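Side-chain contacts in D-alanyl transferase DltD (PDB 6PFX), which probably transfers D-alanine to lipoteichoic acid as part of cell wall biosynthesis in a Gram-positive bacterium: residues Q78-Y83 with R145-F150; T119-L124 with F150-E155. All coordinates share one frame; numbering follows the deposited sequence.

Contact 1: residues Q78-Y83 with R145-F150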
ATOM      1  N   GLN A  78      -1.893  -2.914   5.316  1.00 13.13           N
ATOM      2  CA  GLN A  78      -2.420  -3.688   4.191  1.00 12.49           C
ATOM      3  C   GLN A  78      -3.701  -3.023   3.686  1.00 15.71           C
ATOM      4  O   GLN A  78      -3.919  -1.833   3.934  1.00 17.09           O
ATOM      5  CB  GLN A  78      -2.624  -5.155   4.592  1.00 12.26           C
ATOM      6  CG  GLN A  78      -1.373  -5.767   5.233  1.00 14.49           C
ATOM      7  CD  GLN A  78      -1.340  -7.307   5.358  1.00 17.29           C
ATOM      8  OE1 GLN A  78      -0.351  -7.851   5.862  1.00 19.72           O
ATOM      9  NE2 GLN A  78      -2.390  -8.003   4.912  1.00 15.65           N
ATOM     10  N   SER A  79      -4.554  -3.756   2.965  1.00 12.31           N
ATOM     11  CA  SER A  79      -5.603  -3.075   2.202  1.00 14.36           C
ATOM     12  C   SER A  79      -6.650  -2.426   3.102  1.00 15.22           C
ATOM     13  O   SER A  79      -7.121  -1.323   2.807  1.00 15.29           O
ATOM     14  CB  SER A  79      -6.274  -4.024   1.206  1.00 17.36           C
ATOM     15  OG  SER A  79      -5.360  -4.399   0.192  1.00 13.88           O
ATOM     16  N   LEU A  80      -7.043  -3.099   4.188  1.00 14.43           N
ATOM     17  CA  LEU A  80      -8.078  -2.558   5.065  1.00 15.71           C
ATOM     18  C   LEU A  80      -7.631  -1.230   5.667  1.00 15.76           C
ATOM     19  O   LEU A  80      -8.366  -0.235   5.632  1.00 16.51           O
ATOM     20  CB  LEU A  80      -8.404  -3.578   6.153  1.00 18.42           C
ATOM     21  CG  LEU A  80      -9.689  -3.375   6.941  1.00 26.16           C
ATOM     22  CD1 LEU A  80     -10.049  -4.687   7.609  1.00 22.28           C
ATOM     23  CD2 LEU A  80      -9.504  -2.315   7.973  1.00 24.40           C
ATOM     24  N   SER A  81      -6.401  -1.181   6.182  1.00 14.10           N
ATOM     25  CA  SER A  81      -5.911   0.060   6.768  1.00 16.38           C
ATOM     26  C   SER A  81      -5.826   1.160   5.722  1.00 17.27           C
ATOM     27  O   SER A  81      -6.189   2.313   5.985  1.00 16.77           O
ATOM     28  CB  SER A  81      -4.537  -0.159   7.391  1.00 18.71           C
ATOM     29  OG  SER A  81      -4.644  -1.034   8.491  1.00 20.48           O
ATOM     30  N   GLN A  82      -5.354   0.839   4.525  1.00 13.68           N
ATOM     31  CA  GLN A  82      -5.223   1.914   3.541  1.00 18.86           C
ATOM     32  C   GLN A  82      -6.575   2.341   2.988  1.00 16.04           C
ATOM     33  O   GLN A  82      -6.751   3.514   2.640  1.00 15.26           O
ATOM     34  CB  GLN A  82      -4.166   1.556   2.506  1.00 20.82           C
ATOM     35  CG  GLN A  82      -2.769   1.775   3.156  1.00 23.19           C
ATOM     36  CD  GLN A  82      -1.595   1.227   2.376  1.00 24.51           C
ATOM     37  OE1 GLN A  82      -0.818   1.986   1.804  1.00 22.80           O
ATOM     38  NE2 GLN A  82      -1.422  -0.088   2.407  1.00 20.30           N
ATOM     39  N   TYR A  83      -7.550   1.432   2.944  1.00 12.28           N
ATOM     40  CA  TYR A  83      -8.918   1.850   2.664  1.00 12.21           C
ATOM     41  C   TYR A  83      -9.394   2.900   3.662  1.00 15.67           C
ATOM     42  O   TYR A  83     -10.049   3.873   3.279  1.00 14.49           O
ATOM     43  CB  TYR A  83      -9.887   0.666   2.712  1.00 14.61           C
ATOM     44  CG  TYR A  83     -11.336   1.085   2.527  1.00 13.36           C
ATOM     45  CD1 TYR A  83     -11.833   1.342   1.265  1.00 10.88           C
ATOM     46  CD2 TYR A  83     -12.202   1.228   3.609  1.00 17.60           C
ATOM     47  CE1 TYR A  83     -13.160   1.728   1.070  1.00 14.95           C
ATOM     48  CE2 TYR A  83     -13.527   1.619   3.424  1.00 17.82           C
ATOM     49  CZ  TYR A  83     -14.001   1.859   2.148  1.00 15.91           C
ATOM     50  OH  TYR A  83     -15.314   2.249   1.937  1.00 20.28           O
ATOM     51  N   ARG A 145     -18.603  -6.316   8.443  1.00 15.83           N
ATOM     52  CA  ARG A 145     -18.375  -7.724   8.742  1.00 16.12           C
ATOM     53  C   ARG A 145     -16.937  -7.960   9.172  1.00 17.75           C
ATOM     54  O   ARG A 145     -16.674  -8.703  10.126  1.00 18.80           O
ATOM     55  CB  ARG A 145     -18.689  -8.567   7.504  1.00 18.04           C
ATOM     56  CG  ARG A 145     -20.158  -8.823   7.285  1.00 29.55           C
ATOM     57  CD  ARG A 145     -20.414 -10.086   6.467  1.00 30.32           C
ATOM     58  NE  ARG A 145     -19.761 -10.100   5.156  1.00 37.60           N
ATOM     59  CZ  ARG A 145     -20.196  -9.434   4.087  1.00 33.48           C
ATOM     60  NH1 ARG A 145     -21.279  -8.673   4.165  1.00 32.39           N
ATOM     61  NH2 ARG A 145     -19.543  -9.526   2.936  1.00 32.52           N
ATOM     62  N   ARG A 146     -15.992  -7.330   8.487  1.00 16.83           N
ATOM     63  CA  ARG A 146     -14.593  -7.534   8.827  1.00 17.08           C
ATOM     64  C   ARG A 146     -14.273  -6.924  10.179  1.00 18.34           C
ATOM     65  O   ARG A 146     -13.636  -7.561  11.026  1.00 19.55           O
ATOM     66  CB  ARG A 146     -13.709  -6.905   7.763  1.00 15.56           C
ATOM     67  CG  ARG A 146     -13.643  -7.680   6.482  1.00 16.55           C
ATOM     68  CD  ARG A 146     -12.824  -8.945   6.674  1.00 14.26           C
ATOM     69  NE  ARG A 146     -11.381  -8.730   6.558  1.00 16.51           N
ATOM     70  CZ  ARG A 146     -10.461  -9.362   7.283  1.00 19.76           C
ATOM     71  NH1 ARG A 146     -10.815 -10.233   8.216  1.00 22.28           N
ATOM     72  NH2 ARG A 146      -9.180  -9.104   7.087  1.00 21.56           N
ATOM     73  N   LEU A 147     -14.692  -5.676  10.392  1.00 15.78           N
ATOM     74  CA  LEU A 147     -14.353  -4.995  11.631  1.00 16.76           C
ATOM     75  C   LEU A 147     -14.878  -5.751  12.833  1.00 18.72           C
ATOM     76  O   LEU A 147     -14.221  -5.770  13.880  1.00 18.95           O
ATOM     77  CB  LEU A 147     -14.929  -3.577  11.621  1.00 17.99           C
ATOM     78  CG  LEU A 147     -14.271  -2.641  10.618  1.00 16.33           C
ATOM     79  CD1 LEU A 147     -14.934  -1.301  10.562  1.00 16.90           C
ATOM     80  CD2 LEU A 147     -12.781  -2.425  10.943  1.00 18.71           C
ATOM     81  N   LEU A 148     -16.041  -6.394  12.695  1.00 18.43           N
ATOM     82  CA  LEU A 148     -16.650  -7.120  13.798  1.00 18.91           C
ATOM     83  C   LEU A 148     -15.890  -8.381  14.184  1.00 22.60           C
ATOM     84  O   LEU A 148     -16.278  -9.025  15.164  1.00 24.39           O
ATOM     85  CB  LEU A 148     -18.084  -7.507  13.452  1.00 19.89           C
ATOM     86  CG  LEU A 148     -19.097  -6.371  13.540  1.00 17.56           C
ATOM     87  CD1 LEU A 148     -20.377  -6.746  12.834  1.00 20.96           C
ATOM     88  CD2 LEU A 148     -19.353  -6.024  14.993  1.00 20.66           C
ATOM     89  N   THR A 149     -14.838  -8.753  13.446  1.00 21.53           N
ATOM     90  CA  THR A 149     -14.025  -9.913  13.801  1.00 22.51           C
ATOM     91  C   THR A 149     -12.809  -9.548  14.645  1.00 26.93           C
ATOM     92  O   THR A 149     -12.124 -10.445  15.146  1.00 27.45           O
ATOM     93  CB  THR A 149     -13.579 -10.706  12.554  1.00 25.62           C
ATOM     94  OG1 THR A 149     -12.575  -9.995  11.816  1.00 27.30           O
ATOM     95  CG2 THR A 149     -14.772 -11.005  11.656  1.00 27.70           C
ATOM     96  N   PHE A 150     -12.539  -8.263  14.831  1.00 24.26           N
ATOM     97  CA  PHE A 150     -11.361  -7.812  15.558  1.00 27.58           C
ATOM     98  C   PHE A 150     -11.757  -7.393  16.966  1.00 29.91           C
ATOM     99  O   PHE A 150     -12.657  -6.567  17.146  1.00 25.23           O
ATOM    100  CB  PHE A 150     -10.709  -6.644  14.825  1.00 24.73           C
ATOM    101  CG  PHE A 150     -10.054  -7.031  13.532  1.00 24.62           C
ATOM    102  CD1 PHE A 150      -8.841  -7.695  13.537  1.00 23.97           C
ATOM    103  CD2 PHE A 150     -10.645  -6.735  12.314  1.00 23.13           C
ATOM    104  CE1 PHE A 150      -8.220  -8.062  12.351  1.00 24.93           C
ATOM    105  CE2 PHE A 150     -10.029  -7.095  11.118  1.00 27.75           C
ATOM    106  CZ  PHE A 150      -8.807  -7.756  11.139  1.00 25.48           C
TER
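Leu80 alone reaches across from residues 78-83, and it meets Arg146, Leu147 and Phe150. Just before it, Gln78 is the N-cap residue of helix 79-89. Its carbonyl O accepts the backbone N of Gln82 at 3.1 Å. Gln78 NE2 and Ser79 OG both bond to Glu271, at the start of helix 271-284. Leu80, in the first turn, points toward the other segment. With chi1 at -164° the branch is carried out toward residues 145-150, where the two methyls find different neighbours. CD1 has two of them: Arg146 CB at 4.3 Å and Phe150 CE2 at 4.3 Å. CD2 meets the methyl CD2 of Leu147 at 4.4 Å. These contacts are apolar and not tight, and no hydrogen bond crosses between the segments. Phe150 also lies against Arg146, with CE2 4.2 Å above the guanidinium plane and offset toward its rim. The charge of that group is met by Asp274, also of helix 271-284, in a salt bridge through Arg146 NE. A type I turn from Leu147 to Phe150 brings the phenyl ring back beside Arg146. Arg146 O is gripped twice there, by Thr149 N at 3.0 Å and by Thr149 OG1 at 2.8 Å. The hydroxyl lies in the carbonyl plane. Further along the first segment, Gln82 OE1 accepts from Gly44 N, just after strand 39-43. Helix 79-89 is the helix of a beta-alpha-beta crossover from strand 68-71 to strand 97-101 of the parallel sheet, passing strand 39-43 between them. Leu80 joins it to helix 138-147, with Phe117 of helix 114-120 touching both Leu80 and Leu147, and helix 157-167 packing on Leu147.

Contact 2: residues T119-L124 with F150-E155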
ATOM      1  N   THR A 119      -2.431  -1.952  15.171  1.00 28.23           N
ATOM      2  CA  THR A 119      -1.497  -0.830  15.154  1.00 28.79           C
ATOM      3  C   THR A 119      -2.086   0.383  14.444  1.00 27.45           C
ATOM      4  O   THR A 119      -1.875   1.525  14.872  1.00 26.95           O
ATOM      5  CB  THR A 119      -0.189  -1.239  14.478  1.00 29.73           C
ATOM      6  OG1 THR A 119       0.431  -2.273  15.243  1.00 29.90           O
ATOM      7  CG2 THR A 119       0.756  -0.049  14.365  1.00 29.67           C
ATOM      8  N   TYR A 120      -2.813   0.163  13.354  1.00 22.74           N
ATOM      9  CA  TYR A 120      -3.315   1.258  12.540  1.00 28.16           C
ATOM     10  C   TYR A 120      -4.797   1.516  12.714  1.00 17.44           C
ATOM     11  O   TYR A 120      -5.305   2.495  12.154  1.00 24.59           O
ATOM     12  CB  TYR A 120      -2.981   1.006  11.068  1.00 27.17           C
ATOM     13  CG  TYR A 120      -1.497   0.955  10.853  1.00 26.55           C
ATOM     14  CD1 TYR A 120      -0.776   2.126  10.657  1.00 28.38           C
ATOM     15  CD2 TYR A 120      -0.810  -0.251  10.880  1.00 28.08           C
ATOM     16  CE1 TYR A 120       0.589   2.102  10.467  1.00 31.18           C
ATOM     17  CE2 TYR A 120       0.568  -0.287  10.697  1.00 29.81           C
ATOM     18  CZ  TYR A 120       1.255   0.898  10.491  1.00 28.29           C
ATOM     19  OH  TYR A 120       2.617   0.900  10.301  1.00 29.63           O
ATOM     20  N   TYR A 121      -5.502   0.691  13.488  1.00 19.09           N
ATOM     21  CA  TYR A 121      -6.920   0.927  13.714  1.00 23.30           C
ATOM     22  C   TYR A 121      -7.119   2.331  14.271  1.00 20.65           C
ATOM     23  O   TYR A 121      -6.514   2.699  15.285  1.00 24.11           O
ATOM     24  CB  TYR A 121      -7.501  -0.093  14.686  1.00 23.26           C
ATOM     25  CG  TYR A 121      -8.915   0.257  15.096  1.00 19.51           C
ATOM     26  CD1 TYR A 121      -9.940   0.295  14.158  1.00 22.74           C
ATOM     27  CD2 TYR A 121      -9.222   0.562  16.413  1.00 23.94           C
ATOM     28  CE1 TYR A 121     -11.241   0.624  14.529  1.00 20.37           C
ATOM     29  CE2 TYR A 121     -10.514   0.894  16.790  1.00 27.05           C
ATOM     30  CZ  TYR A 121     -11.517   0.921  15.844  1.00 24.24           C
ATOM     31  OH  TYR A 121     -12.806   1.247  16.206  1.00 27.47           O
ATOM     32  N   SER A 122      -7.961   3.114  13.595  1.00 19.20           N
ATOM     33  CA  SER A 122      -8.187   4.518  13.912  1.00 19.24           C
ATOM     34  C   SER A 122      -9.674   4.700  14.175  1.00 18.93           C
ATOM     35  O   SER A 122     -10.488   4.568  13.252  1.00 18.95           O
ATOM     36  CB  SER A 122      -7.762   5.409  12.748  1.00 20.59           C
ATOM     37  OG  SER A 122      -8.146   6.743  12.990  1.00 19.32           O
ATOM     38  N   GLU A 123     -10.034   4.981  15.429  1.00 20.48           N
ATOM     39  CA  GLU A 123     -11.421   5.315  15.721  1.00 21.57           C
ATOM     40  C   GLU A 123     -11.856   6.539  14.927  1.00 18.93           C
ATOM     41  O   GLU A 123     -13.000   6.615  14.462  1.00 18.37           O
ATOM     42  CB  GLU A 123     -11.607   5.585  17.214  1.00 23.94           C
ATOM     43  CG  GLU A 123     -11.659   4.340  18.079  1.00 31.44           C
ATOM     44  CD  GLU A 123     -11.778   4.674  19.557  1.00 35.58           C
ATOM     45  OE1 GLU A 123     -11.022   5.547  20.035  1.00 40.19           O
ATOM     46  OE2 GLU A 123     -12.637   4.075  20.236  1.00 42.57           O
ATOM     47  N   LEU A 124     -10.957   7.521  14.778  1.00 17.30           N
ATOM     48  CA  LEU A 124     -11.283   8.743  14.046  1.00 17.59           C
ATOM     49  C   LEU A 124     -11.715   8.416  12.622  1.00 16.44           C
ATOM     50  O   LEU A 124     -12.750   8.894  12.145  1.00 18.23           O
ATOM     51  CB  LEU A 124     -10.077   9.693  14.036  1.00 19.62           C
ATOM     52  CG  LEU A 124     -10.179  10.948  13.160  1.00 21.01           C
ATOM     53  CD1 LEU A 124     -11.359  11.852  13.518  1.00 20.08           C
ATOM     54  CD2 LEU A 124      -8.870  11.760  13.201  1.00 21.68           C
ATOM     55  N   PHE A 150     -12.539  -8.263  14.831  1.00 24.26           N
ATOM     56  CA  PHE A 150     -11.361  -7.812  15.558  1.00 27.58           C
ATOM     57  C   PHE A 150     -11.757  -7.393  16.966  1.00 29.91           C
ATOM     58  O   PHE A 150     -12.657  -6.567  17.146  1.00 25.23           O
ATOM     59  CB  PHE A 150     -10.709  -6.644  14.825  1.00 24.73           C
ATOM     60  CG  PHE A 150     -10.054  -7.031  13.532  1.00 24.62           C
ATOM     61  CD1 PHE A 150      -8.841  -7.695  13.537  1.00 23.97           C
ATOM     62  CD2 PHE A 150     -10.645  -6.735  12.314  1.00 23.13           C
ATOM     63  CE1 PHE A 150      -8.220  -8.062  12.351  1.00 24.93           C
ATOM     64  CE2 PHE A 150     -10.029  -7.095  11.118  1.00 27.75           C
ATOM     65  CZ  PHE A 150      -8.807  -7.756  11.139  1.00 25.48           C
ATOM     66  N   SER A 151     -11.072  -7.959  17.962  1.00 32.75           N
ATOM     67  CA  SER A 151     -11.445  -7.717  19.351  1.00 29.38           C
ATOM     68  C   SER A 151     -11.340  -6.246  19.724  1.00 28.72           C
ATOM     69  O   SER A 151     -12.137  -5.756  20.532  1.00 28.85           O
ATOM     70  CB  SER A 151     -10.577  -8.576  20.271  1.00 30.87           C
ATOM     71  OG  SER A 151     -10.825  -9.949  20.030  1.00 41.46           O
ATOM     72  N   LYS A 152     -10.374  -5.523  19.154  1.00 24.91           N
ATOM     73  CA  LYS A 152     -10.233  -4.113  19.496  1.00 28.48           C
ATOM     74  C   LYS A 152     -11.493  -3.339  19.136  1.00 24.58           C
ATOM     75  O   LYS A 152     -11.875  -2.406  19.849  1.00 26.87           O
ATOM     76  CB  LYS A 152      -9.015  -3.517  18.794  1.00 33.04           C
ATOM     77  CG  LYS A 152      -8.552  -2.197  19.386  1.00 33.27           C
ATOM     78  CD  LYS A 152      -7.102  -1.915  19.033  1.00 37.93           C
ATOM     79  CE  LYS A 152      -6.503  -0.874  19.966  1.00 47.10           C
ATOM     80  NZ  LYS A 152      -5.066  -0.610  19.672  1.00 54.52           N
ATOM     81  N   VAL A 153     -12.157  -3.717  18.043  1.00 21.59           N
ATOM     82  CA  VAL A 153     -13.416  -3.076  17.673  1.00 23.37           C
ATOM     83  C   VAL A 153     -14.517  -3.467  18.650  1.00 27.66           C
ATOM     84  O   VAL A 153     -15.325  -2.626  19.065  1.00 26.08           O
ATOM     85  CB  VAL A 153     -13.768  -3.448  16.221  1.00 21.21           C
ATOM     86  CG1 VAL A 153     -15.201  -3.039  15.872  1.00 21.48           C
ATOM     87  CG2 VAL A 153     -12.774  -2.817  15.253  1.00 24.31           C
ATOM     88  N   LYS A 154     -14.554  -4.747  19.041  1.00 23.85           N
ATOM     89  CA  LYS A 154     -15.567  -5.263  19.952  1.00 29.08           C
ATOM     90  C   LYS A 154     -15.484  -4.640  21.343  1.00 29.91           C
ATOM     91  O   LYS A 154     -16.466  -4.691  22.093  1.00 28.66           O
ATOM     92  CB  LYS A 154     -15.415  -6.788  20.104  1.00 33.81           C
ATOM     93  CG  LYS A 154     -15.543  -7.623  18.825  1.00 36.53           C
ATOM     94  CD  LYS A 154     -16.947  -7.593  18.228  1.00 37.62           C
ATOM     95  CE  LYS A 154     -17.990  -8.174  19.177  1.00 43.54           C
ATOM     96  NZ  LYS A 154     -19.323  -8.341  18.529  1.00 45.82           N
ATOM     97  N   GLU A 155     -14.333  -4.072  21.716  1.00 26.05           N
ATOM     98  CA  GLU A 155     -14.240  -3.373  22.989  1.00 25.61           C
ATOM     99  C   GLU A 155     -15.250  -2.239  23.086  1.00 28.48           C
ATOM    100  O   GLU A 155     -15.602  -1.817  24.193  1.00 29.50           O
ATOM    101  CB  GLU A 155     -12.862  -2.735  23.151  1.00 26.79           C
ATOM    102  CG  GLU A 155     -11.703  -3.695  23.257  1.00 30.42           C
ATOM    103  CD  GLU A 155     -10.371  -2.957  23.304  1.00 31.15           C
ATOM    104  OE1 GLU A 155     -10.373  -1.723  23.511  1.00 31.72           O
ATOM    105  OE2 GLU A 155      -9.322  -3.601  23.121  1.00 37.66           O
TER
HETATM  106  O   HOH W   1      -4.853   1.572  17.053  1.00 30.85           O
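The Tyr121 ring is met by Val153 near CE1 and CZ and by Lys152 near CD2, both from the same side of the ring plane. Val153 uses one methyl, CG2, which lies 3.8 Å from Tyr121 CE1. The same methyl makes an off-centre CH-pi contact, 4.3 Å from the ring centroid and 28° off the normal. The two side chains cross at about a right angle. A chi1 of 171° swings the Tyr121 ring away from its own backbone N and out toward helix 151-154. Tyr121 is also the first residue after helix 114-120 to leave helical backbone angles. The next residue, Ser122, is the N-cap of helix 123-132, and its OG is hydrogen-bonded to Gln125 N. The short link between helices 114-120 and 123-132 thus packs against helix 151-154, which begins after Phe150. Phe117 and Leu159 of the flanking helices add to the apolar surroundings of Tyr121. Lys152 runs out as an extended chain past the ring, with its CG 4.1 Å from Tyr121 CD2. Its methylenes do the touching, while its ammonium group goes on to a water. That water donates to Tyr121 O at 2.7 Å and accepts a weak bond from Lys152 NZ at 3.4 Å.

In the fold
Contacts 1 and 2 are neighbours, with centres about 9 Å apart, and they share Phe150. Their segments alternate along the chain. They touch in packing, with Leu147 O 3.3 Å from Val153 CB and Ser81 OG 3.7 Å from Tyr120 CB. Phe117 lies between the two: its ring stacks on Phe150 and also meets Tyr121. Contact 1 is the more buried one and lies on a helix next to the parallel sheet, while contact 2 is partly buried and farther from the chain centre. Ser46, His348 and Asp345 have the geometry of a triad, consistent with an SGNH-type active site. Helix 79-89 of contact 1 is bonded to the chain two residues before Ser46.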